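PDB 3LL7: putative methyltransferase from Porphyromonas gingivalis, which is of unknown function but is probably an S-adenosylmethionine-dependent methyltransferase, with a Rossmann-like catalytic sheet joined to ferredoxin-like and THUMP-like parts. Local coordinates for residues A207-M212 with L240-S245; Q226-V231 with V256-I261; E277-I282 with A304-T309. All coordinates share one frame; numbering follows the deposited sequence.

Contact 1 (A207-M212 with L240-S245)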
loop_
_atom_site.group_PDB
_atom_site.type_symbol
_atom_site.label_atom_id
_atom_site.label_comp_id
_atom_site.label_asym_id
_atom_site.label_seq_id
_atom_site.Cartn_x
_atom_site.Cartn_y
_atom_site.Cartn_z
ATOM N N ALA A 207 8.760 4.077 -9.377
ATOM C CA ALA A 207 8.511 2.641 -9.391
ATOM C C ALA A 207 7.731 2.259 -8.154
ATOM O O ALA A 207 8.086 2.667 -7.036
ATOM C CB ALA A 207 9.819 1.869 -9.430
ATOM N N LYS A 208 6.663 1.495 -8.362
ATOM C CA LYS A 208 5.875 0.974 -7.255
ATOM C C LYS A 208 6.299 -0.448 -7.015
ATOM O O LYS A 208 6.228 -1.284 -7.918
ATOM C CB LYS A 208 4.384 0.992 -7.600
ATOM C CG LYS A 208 3.528 0.312 -6.518
ATOM C CD LYS A 208 2.097 0.174 -7.056
ATOM C CE LYS A 208 1.483 -1.141 -6.716
ATOM N NZ LYS A 208 0.143 -1.222 -7.367
ATOM N N LEU A 209 6.726 -0.734 -5.789
ATOM C CA LEU A 209 7.298 -2.033 -5.458
ATOM C C LEU A 209 6.476 -2.746 -4.403
ATOM O O LEU A 209 5.778 -2.112 -3.607
ATOM C CB LEU A 209 8.730 -1.864 -4.963
ATOM C CG LEU A 209 9.719 -1.155 -5.886
ATOM C CD1 LEU A 209 11.030 -0.919 -5.134
ATOM C CD2 LEU A 209 9.958 -1.970 -7.151
ATOM N N SER A 210 6.545 -4.085 -4.407
ATOM C CA SER A 210 5.863 -4.888 -3.389
ATOM C C SER A 210 6.310 -4.558 -1.965
ATOM O O SER A 210 7.492 -4.354 -1.737
ATOM C CB SER A 210 6.147 -6.368 -3.633
ATOM O OG SER A 210 5.696 -7.121 -2.523
ATOM N N PRO A 211 5.375 -4.553 -0.992
ATOM C CA PRO A 211 5.794 -4.426 0.410
ATOM C C PRO A 211 6.703 -5.577 0.923
ATOM O O PRO A 211 7.216 -5.486 2.033
ATOM C CB PRO A 211 4.469 -4.398 1.196
ATOM C CG PRO A 211 3.401 -4.367 0.246
ATOM C CD PRO A 211 3.921 -4.782 -1.113
HETATM N N MSE A 212 6.901 -6.624 0.126
HETATM C CA MSE A 212 7.759 -7.741 0.534
HETATM C C MSE A 212 9.233 -7.523 0.189
HETATM O O MSE A 212 10.090 -8.278 0.646
HETATM C CB MSE A 212 7.267 -9.062 -0.077
HETATM C CG MSE A 212 5.845 -9.427 0.315
HETATM SE SE MSE A 212 5.641 -9.596 2.242
HETATM C CE MSE A 212 6.413 -11.376 2.493
ATOM N N LEU A 240 5.824 0.141 -1.618
ATOM C CA LEU A 240 6.956 1.034 -1.505
ATOM C C LEU A 240 6.991 1.834 -2.807
ATOM O O LEU A 240 6.627 1.323 -3.876
ATOM C CB LEU A 240 8.257 0.259 -1.370
ATOM C CG LEU A 240 8.402 -0.854 -0.354
ATOM C CD1 LEU A 240 9.885 -1.042 -0.153
ATOM C CD2 LEU A 240 7.713 -0.577 0.984
ATOM N N LEU A 241 7.399 3.089 -2.724
ATOM C CA LEU A 241 7.509 3.888 -3.930
ATOM C C LEU A 241 8.903 4.435 -3.949
ATOM O O LEU A 241 9.393 4.950 -2.936
ATOM C CB LEU A 241 6.504 5.021 -3.885
ATOM C CG LEU A 241 5.050 4.621 -3.990
ATOM C CD1 LEU A 241 4.159 5.803 -3.626
ATOM C CD2 LEU A 241 4.756 4.172 -5.432
ATOM N N VAL A 242 9.573 4.283 -5.084
ATOM C CA VAL A 242 10.930 4.794 -5.204
ATOM C C VAL A 242 10.965 5.778 -6.359
ATOM O O VAL A 242 10.385 5.508 -7.407
ATOM C CB VAL A 242 11.893 3.647 -5.492
ATOM C CG1 VAL A 242 13.283 4.172 -5.578
ATOM C CG2 VAL A 242 11.820 2.585 -4.391
ATOM N N ARG A 243 11.589 6.938 -6.159
ATOM C CA ARG A 243 11.786 7.863 -7.269
ATOM C C ARG A 243 13.254 7.945 -7.618
ATOM O O ARG A 243 14.093 8.102 -6.718
ATOM C CB ARG A 243 11.238 9.245 -6.936
ATOM C CG ARG A 243 11.348 10.247 -8.122
ATOM C CD ARG A 243 10.666 11.557 -7.781
ATOM N NE ARG A 243 11.370 12.285 -6.725
ATOM C CZ ARG A 243 12.449 13.045 -6.936
ATOM N NH1 ARG A 243 13.022 13.695 -5.921
ATOM N NH2 ARG A 243 12.965 13.173 -8.161
HETATM N N MSE A 244 13.558 7.811 -8.918
HETATM C CA MSE A 244 14.923 7.912 -9.453
HETATM C C MSE A 244 15.019 9.067 -10.428
HETATM O O MSE A 244 14.059 9.371 -11.131
HETATM C CB MSE A 244 15.340 6.646 -10.203
HETATM C CG MSE A 244 15.747 5.526 -9.297
HETATM SE SE MSE A 244 15.504 3.820 -10.148
HETATM C CE MSE A 244 13.569 3.918 -10.111
ATOM N N SER A 245 16.180 9.710 -10.478
ATOM C CA SER A 245 16.349 10.845 -11.348
ATOM C C SER A 245 17.835 11.088 -11.576
ATOM O O SER A 245 18.607 11.137 -10.610
ATOM C CB SER A 245 15.678 12.078 -10.731
ATOM O OG SER A 245 15.781 13.208 -11.586
#
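Leu209 and Val242 make the closest side-chain contact here, CD1 of Leu209 lying 3.7 Å from CG2 of Val242. They meet diagonally, since Leu209 is paired with Leu240 and Val242 with Ala207. A chi1 of -57° carries CG of Leu209 opposite its carbonyl carbon, and from there one methyl reaches across the strands. Along the same face, CB of Leu209 sits 4.2 Å from CB of Leu240, and CB of Ala207 meets the selenomethionine methyl, CE of Met244, at 4.3 Å. Helix 215-221 packs over this buried face, Thr218 touching both Leu209 and Val242, and Leu215 touching Leu240.

The backbones run antiparallel, joined by four nearly straight bonds, among them Leu209 N to Leu240 O (2.8 Å) and Leu240 N to Leu209 O (3.0 Å). The reversed strand 236-244, inserted between strands 204-209 and 225-233, is the hallmark of the class I methyltransferase fold; strands 96-99, 117-122, 144-149, 166-173 and 204-209 run parallel to one another, a group that in relatives includes the cofactor-binding half.

On the other face the contact is thinner. Lys208 and Leu241 form the non-hydrogen-bonded pair, and CD2 of Leu241 slips under the lysine, 3.8 Å from its CA and 3.9 Å from its CB. Beyond that the lysine leaves the partner strand: with CG opposite its own N (chi1 174°) the chain runs off to NZ, which is held by Ser79 OG and by a salt bridge to Asp170. The looser, partly exposed end follows strand 204-209, where Ser210 OG accepts from Met212 N at 3.0 Å in an ST turn and Pro211 reaches Leu240 CD2 with its CA.

Contact 2 (Q226-V231 with V256-I261)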
loop_
_atom_site.group_PDB
_atom_site.type_symbol
_atom_site.label_atom_id
_atom_site.label_comp_id
_atom_site.label_asym_id
_atom_site.label_seq_id
_atom_site.Cartn_x
_atom_site.Cartn_y
_atom_site.Cartn_z
ATOM N N GLN A 226 16.286 8.955 -5.325
ATOM C CA GLN A 226 16.202 10.239 -4.634
ATOM C C GLN A 226 15.391 10.192 -3.345
ATOM O O GLN A 226 15.610 10.996 -2.453
ATOM C CB GLN A 226 15.593 11.289 -5.554
ATOM C CG GLN A 226 16.484 11.601 -6.773
ATOM C CD GLN A 226 17.841 12.155 -6.385
ATOM O OE1 GLN A 226 17.951 13.064 -5.553
ATOM N NE2 GLN A 226 18.893 11.604 -6.989
ATOM N N GLU A 227 14.432 9.274 -3.284
ATOM C CA GLU A 227 13.564 9.101 -2.107
ATOM C C GLU A 227 12.880 7.745 -2.174
ATOM O O GLU A 227 12.621 7.238 -3.266
ATOM C CB GLU A 227 12.523 10.236 -1.983
ATOM C CG GLU A 227 11.650 10.479 -3.235
ATOM C CD GLU A 227 10.713 11.685 -3.089
ATOM O OE1 GLU A 227 10.264 11.994 -1.975
ATOM O OE2 GLU A 227 10.432 12.348 -4.103
ATOM N N LEU A 228 12.558 7.164 -1.013
ATOM C CA LEU A 228 11.812 5.910 -0.952
ATOM C C LEU A 228 10.672 6.115 0.059
ATOM O O LEU A 228 10.898 6.588 1.167
ATOM C CB LEU A 228 12.760 4.758 -0.541
ATOM C CG LEU A 228 12.198 3.331 -0.549
ATOM C CD1 LEU A 228 13.279 2.283 -0.701
ATOM C CD2 LEU A 228 11.365 3.059 0.767
ATOM N N HIS A 229 9.447 5.790 -0.335
ATOM C CA HIS A 229 8.301 6.003 0.542
ATOM C C HIS A 229 7.732 4.640 0.928
ATOM O O HIS A 229 7.510 3.788 0.044
ATOM C CB HIS A 229 7.214 6.793 -0.185
ATOM C CG HIS A 229 7.570 8.230 -0.430
ATOM N ND1 HIS A 229 6.695 9.259 -0.173
ATOM C CD2 HIS A 229 8.702 8.806 -0.901
ATOM C CE1 HIS A 229 7.271 10.410 -0.472
ATOM N NE2 HIS A 229 8.492 10.161 -0.914
ATOM N N VAL A 230 7.482 4.439 2.222
ATOM C CA VAL A 230 6.825 3.217 2.688
ATOM C C VAL A 230 5.399 3.609 3.003
ATOM O O VAL A 230 5.163 4.460 3.892
ATOM C CB VAL A 230 7.508 2.634 3.955
ATOM C CG1 VAL A 230 6.750 1.385 4.443
ATOM C CG2 VAL A 230 8.975 2.340 3.654
ATOM N N VAL A 231 4.459 3.108 2.208
ATOM C CA VAL A 231 3.084 3.655 2.285
ATOM C C VAL A 231 2.099 2.637 2.861
ATOM O O VAL A 231 1.849 1.581 2.243
ATOM C CB VAL A 231 2.602 4.130 0.883
ATOM C CG1 VAL A 231 1.196 4.738 0.960
ATOM C CG2 VAL A 231 3.610 5.149 0.272
ATOM N N VAL A 256 19.745 8.219 1.465
ATOM C CA VAL A 256 18.453 8.382 0.783
ATOM C C VAL A 256 17.323 8.633 1.794
ATOM O O VAL A 256 17.151 7.843 2.728
ATOM C CB VAL A 256 18.124 7.178 -0.105
ATOM C CG1 VAL A 256 16.668 7.258 -0.633
ATOM C CG2 VAL A 256 19.125 7.140 -1.303
ATOM N N PRO A 257 16.546 9.727 1.610
ATOM C CA PRO A 257 15.393 9.985 2.480
ATOM C C PRO A 257 14.313 8.900 2.364
ATOM O O PRO A 257 13.814 8.633 1.268
ATOM C CB PRO A 257 14.824 11.309 1.941
ATOM C CG PRO A 257 15.976 11.965 1.228
ATOM C CD PRO A 257 16.773 10.833 0.661
ATOM N N ILE A 258 13.969 8.299 3.498
ATOM C CA ILE A 258 12.897 7.316 3.603
ATOM C C ILE A 258 11.706 7.988 4.256
ATOM O O ILE A 258 11.823 8.536 5.373
ATOM C CB ILE A 258 13.345 6.097 4.430
ATOM C CG1 ILE A 258 14.607 5.464 3.787
ATOM C CG2 ILE A 258 12.242 5.056 4.532
ATOM C CD1 ILE A 258 15.346 4.523 4.730
ATOM N N HIS A 259 10.555 7.920 3.581
ATOM C CA HIS A 259 9.312 8.467 4.115
ATOM C C HIS A 259 8.405 7.339 4.586
ATOM O O HIS A 259 8.023 6.467 3.775
ATOM C CB HIS A 259 8.541 9.209 3.018
ATOM C CG HIS A 259 9.214 10.443 2.514
ATOM N ND1 HIS A 259 10.530 10.475 2.103
ATOM C CD2 HIS A 259 8.732 11.695 2.345
ATOM C CE1 HIS A 259 10.829 11.700 1.698
ATOM N NE2 HIS A 259 9.753 12.453 1.833
ATOM N N ALA A 260 8.015 7.371 5.862
ATOM C CA ALA A 260 7.107 6.354 6.383
ATOM C C ALA A 260 5.794 7.031 6.600
ATOM O O ALA A 260 5.712 8.023 7.346
ATOM C CB ALA A 260 7.661 5.739 7.705
ATOM N N ILE A 261 4.754 6.540 5.929
ATOM C CA ILE A 261 3.484 7.238 6.051
ATOM C C ILE A 261 2.326 6.286 6.223
ATOM O O ILE A 261 2.283 5.239 5.590
ATOM C CB ILE A 261 3.252 8.226 4.920
ATOM C CG1 ILE A 261 2.120 9.234 5.319
ATOM C CG2 ILE A 261 3.015 7.496 3.622
ATOM C CD1 ILE A 261 2.205 10.593 4.603
#
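The imidazoles of His229 and His259 lie face to face in an offset stack, centroids 3.9 Å apart and planes only 11° from parallel. Both set CG opposite the carbonyl carbon (chi1 -71° and -66°), pointing the rings the same way. One face of His229 has CG of His259 over its centre, and CB of His259 adds a CH-pi contact to the same ring. In return NE2 of His229 stands over the centre of the His259 ring. The tightest atom pair is His229 CE1 to His259 CD2, 3.4 Å. At the edge of His229, in its plane, NE2 donates to Glu227 OE1 at 2.8 Å, an almost straight bond that reaches the carboxylate from above its plane. ND1 of His229 is bonded to Tyr86 OH, so both nitrogens are engaged and the ring's rotation is fixed; Phe90 packs edge-to-face with it. The edge of His259 has Pro257 O in plane. Glu227 OE1 also approaches the His259 ring obliquely, 3.7 Å from CE1, while OE2 is salt-bridged to Arg243.

The two strands run parallel, and strand 258-263 extends the methyltransferase sheet past strand 225-233, normally the last of the seven. Bonds alternate along them: Leu228 N to Pro257 O, His259 N to Leu228 O, Val230 N to His259 O at a short 2.6 Å, and Ile261 N to Val230 O. Val231 and Ile261 follow the histidines on their face, side by side with CG2 atoms 4.1 Å apart. On the opposite face Val230 CG2 and Ile258 CG2 come within 4.3 Å, and helices 215-221 and 299-304 cover Leu228, Ile258, Val230 and Ala260.

Contact 3 (E277-I282 with A304-T309)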
loop_
_atom_site.group_PDB
_atom_site.type_symbol
_atom_site.label_atom_id
_atom_site.label_comp_id
_atom_site.label_asym_id
_atom_site.label_seq_id
_atom_site.Cartn_x
_atom_site.Cartn_y
_atom_site.Cartn_z
ATOM N N GLU A 277 21.382 6.171 7.626
ATOM C CA GLU A 277 22.561 6.710 8.306
ATOM C C GLU A 277 22.170 7.222 9.689
ATOM O O GLU A 277 22.884 6.982 10.673
ATOM C CB GLU A 277 23.208 7.847 7.517
ATOM C CG GLU A 277 24.407 8.443 8.223
ATOM C CD GLU A 277 25.027 9.591 7.475
ATOM O OE1 GLU A 277 24.318 10.308 6.751
ATOM O OE2 GLU A 277 26.250 9.778 7.614
ATOM N N GLU A 278 21.062 7.968 9.742
ATOM C CA GLU A 278 20.562 8.496 11.015
ATOM C C GLU A 278 20.198 7.352 11.930
ATOM O O GLU A 278 20.660 7.302 13.078
ATOM C CB GLU A 278 19.356 9.429 10.790
ATOM C CG GLU A 278 18.701 9.918 12.088
ATOM C CD GLU A 278 17.498 10.784 11.795
ATOM O OE1 GLU A 278 16.973 10.704 10.647
ATOM O OE2 GLU A 278 17.087 11.547 12.690
ATOM N N GLU A 279 19.377 6.417 11.448
ATOM C CA GLU A 279 18.998 5.243 12.249
ATOM C C GLU A 279 20.201 4.517 12.839
ATOM O O GLU A 279 20.183 4.143 13.989
ATOM C CB GLU A 279 18.159 4.261 11.421
ATOM C CG GLU A 279 17.715 2.957 12.137
ATOM C CD GLU A 279 16.742 3.146 13.313
ATOM O OE1 GLU A 279 16.095 4.213 13.422
ATOM O OE2 GLU A 279 16.577 2.185 14.116
ATOM N N ARG A 280 21.239 4.334 12.026
ATOM C CA ARG A 280 22.418 3.576 12.475
ATOM C C ARG A 280 23.305 4.341 13.458
ATOM O O ARG A 280 23.925 3.736 14.326
ATOM C CB ARG A 280 23.242 3.181 11.250
ATOM C CG ARG A 280 22.665 1.949 10.587
ATOM C CD ARG A 280 23.038 1.823 9.117
ATOM N NE ARG A 280 22.049 0.972 8.465
ATOM C CZ ARG A 280 22.153 0.490 7.234
ATOM N NH1 ARG A 280 23.225 0.754 6.495
ATOM N NH2 ARG A 280 21.181 -0.274 6.751
ATOM N N SER A 281 23.330 5.665 13.295
ATOM C CA SER A 281 24.214 6.585 14.033
ATOM C C SER A 281 23.737 6.938 15.442
ATOM O O SER A 281 24.538 7.252 16.318
ATOM C CB SER A 281 24.388 7.881 13.243
ATOM O OG SER A 281 23.315 8.783 13.471
ATOM N N ILE A 282 22.425 6.910 15.639
ATOM C CA ILE A 282 21.786 7.152 16.923
ATOM C C ILE A 282 21.975 5.979 17.883
ATOM O O ILE A 282 22.015 4.818 17.456
ATOM C CB ILE A 282 20.246 7.330 16.663
ATOM C CG1 ILE A 282 19.995 8.719 16.053
ATOM C CG2 ILE A 282 19.400 7.040 17.922
ATOM C CD1 ILE A 282 18.494 8.836 15.530
ATOM N N ALA A 304 9.826 0.430 7.506
ATOM C CA ALA A 304 10.916 1.370 7.133
ATOM C C ALA A 304 12.150 1.164 8.002
ATOM O O ALA A 304 13.249 1.493 7.598
ATOM C CB ALA A 304 10.425 2.839 7.262
ATOM N N GLY A 305 11.926 0.647 9.206
ATOM C CA GLY A 305 12.983 0.341 10.164
ATOM C C GLY A 305 13.467 1.503 11.012
ATOM O O GLY A 305 14.623 1.478 11.469
ATOM N N ALA A 306 12.604 2.488 11.257
ATOM C CA ALA A 306 12.956 3.661 12.068
ATOM C C ALA A 306 12.831 3.355 13.580
ATOM O O ALA A 306 12.289 4.165 14.332
ATOM C CB ALA A 306 12.023 4.861 11.709
ATOM N N PHE A 307 13.362 2.217 14.011
ATOM C CA PHE A 307 13.147 1.719 15.388
ATOM C C PHE A 307 13.708 2.677 16.449
ATOM O O PHE A 307 13.006 3.054 17.426
ATOM C CB PHE A 307 13.802 0.337 15.529
ATOM C CG PHE A 307 13.326 -0.700 14.500
ATOM C CD1 PHE A 307 11.963 -1.008 14.348
ATOM C CD2 PHE A 307 14.250 -1.384 13.720
ATOM C CE1 PHE A 307 11.523 -1.972 13.404
ATOM C CE2 PHE A 307 13.833 -2.355 12.757
ATOM C CZ PHE A 307 12.461 -2.641 12.609
ATOM N N LYS A 308 14.965 3.069 16.263
ATOM C CA LYS A 308 15.639 3.985 17.171
ATOM C C LYS A 308 15.281 5.430 16.883
ATOM O O LYS A 308 15.106 6.237 17.815
ATOM C CB LYS A 308 17.150 3.773 17.083
ATOM C CG LYS A 308 17.561 2.379 17.512
ATOM C CD LYS A 308 18.831 1.955 16.742
ATOM C CE LYS A 308 20.012 2.779 17.080
ATOM N NZ LYS A 308 21.194 2.499 16.143
ATOM N N THR A 309 15.179 5.777 15.592
ATOM C CA THR A 309 14.926 7.173 15.232
ATOM C C THR A 309 13.618 7.712 15.845
ATOM O O THR A 309 13.565 8.854 16.276
ATOM C CB THR A 309 14.928 7.347 13.704
ATOM O OG1 THR A 309 16.192 6.861 13.202
ATOM C CG2 THR A 309 14.865 8.823 13.315
#
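This is a polar docking where two parts of the fold meet: helix 276-281 follows strand 272-274 of the methyltransferase sheet, 304-309 belongs to the ferredoxin-like part, and the carboxylate of Glu279 grips backbone N-H groups at the start of helix 307-314. Extended at chi1 but bent at chi2 (65°), the side chain of Glu279 brings its two oxygens to neighbouring amides. OE2 takes Lys308 N at 2.8 Å through its syn lone pair, in a nearly straight bond. OE1 takes Thr309 N at 2.8 Å on its syn side and Thr309 OG1 at 2.7 Å on its anti side. Three bonds thus hold the carboxylate of the buried Glu279 by its oxygen edge at the helix start, whose dipole would probably favour its negative charge.

The lysine then reaches back: Lys308 NZ donates to Glu279 O at 2.9 Å, in the carbonyl plane. Apolar contact is lighter: Ile282 CD1 lies 3.9 Å from Thr309 CA, the two side chains crossing at about a right angle, and Ile282 CG2 4.1 Å from Lys308 CB. The Thr309 methyl CG2 lies against the Glu278 carboxylate, whose OE1 is salt-bridged to Arg313.

Gly305, at positive phi, ends helix 299-304 just before this. Ala306 packs on Leu301 of that helix and, with Thr309, on Phe272 of strand 272-274 at the sheet's edge.

Contacts 1 and 2 are neighbours in one sheet: their centres lie 9 Å apart, and strands 225-233 and 236-244 bind each other directly, with His229 N 2.7 Å from Leu241 O. Contact 3 lies beyond strand 258-263, its centre about 13 Å from that of contact 2 and 20 Å from that of contact 1; its Ala304 packs on contact 2, CB 3.9 Å from Val230 CG2. The C-terminal end of strand 204-209 in contact 1 lies towards where such sheets usually hold the cofactor and substrate. Ethanediol and formic acid, probably crystallisation additives, lie about 6 Å from the Lys208 side chain, but formic acid also lies about 4 Å from those of Ile261 and Phe307.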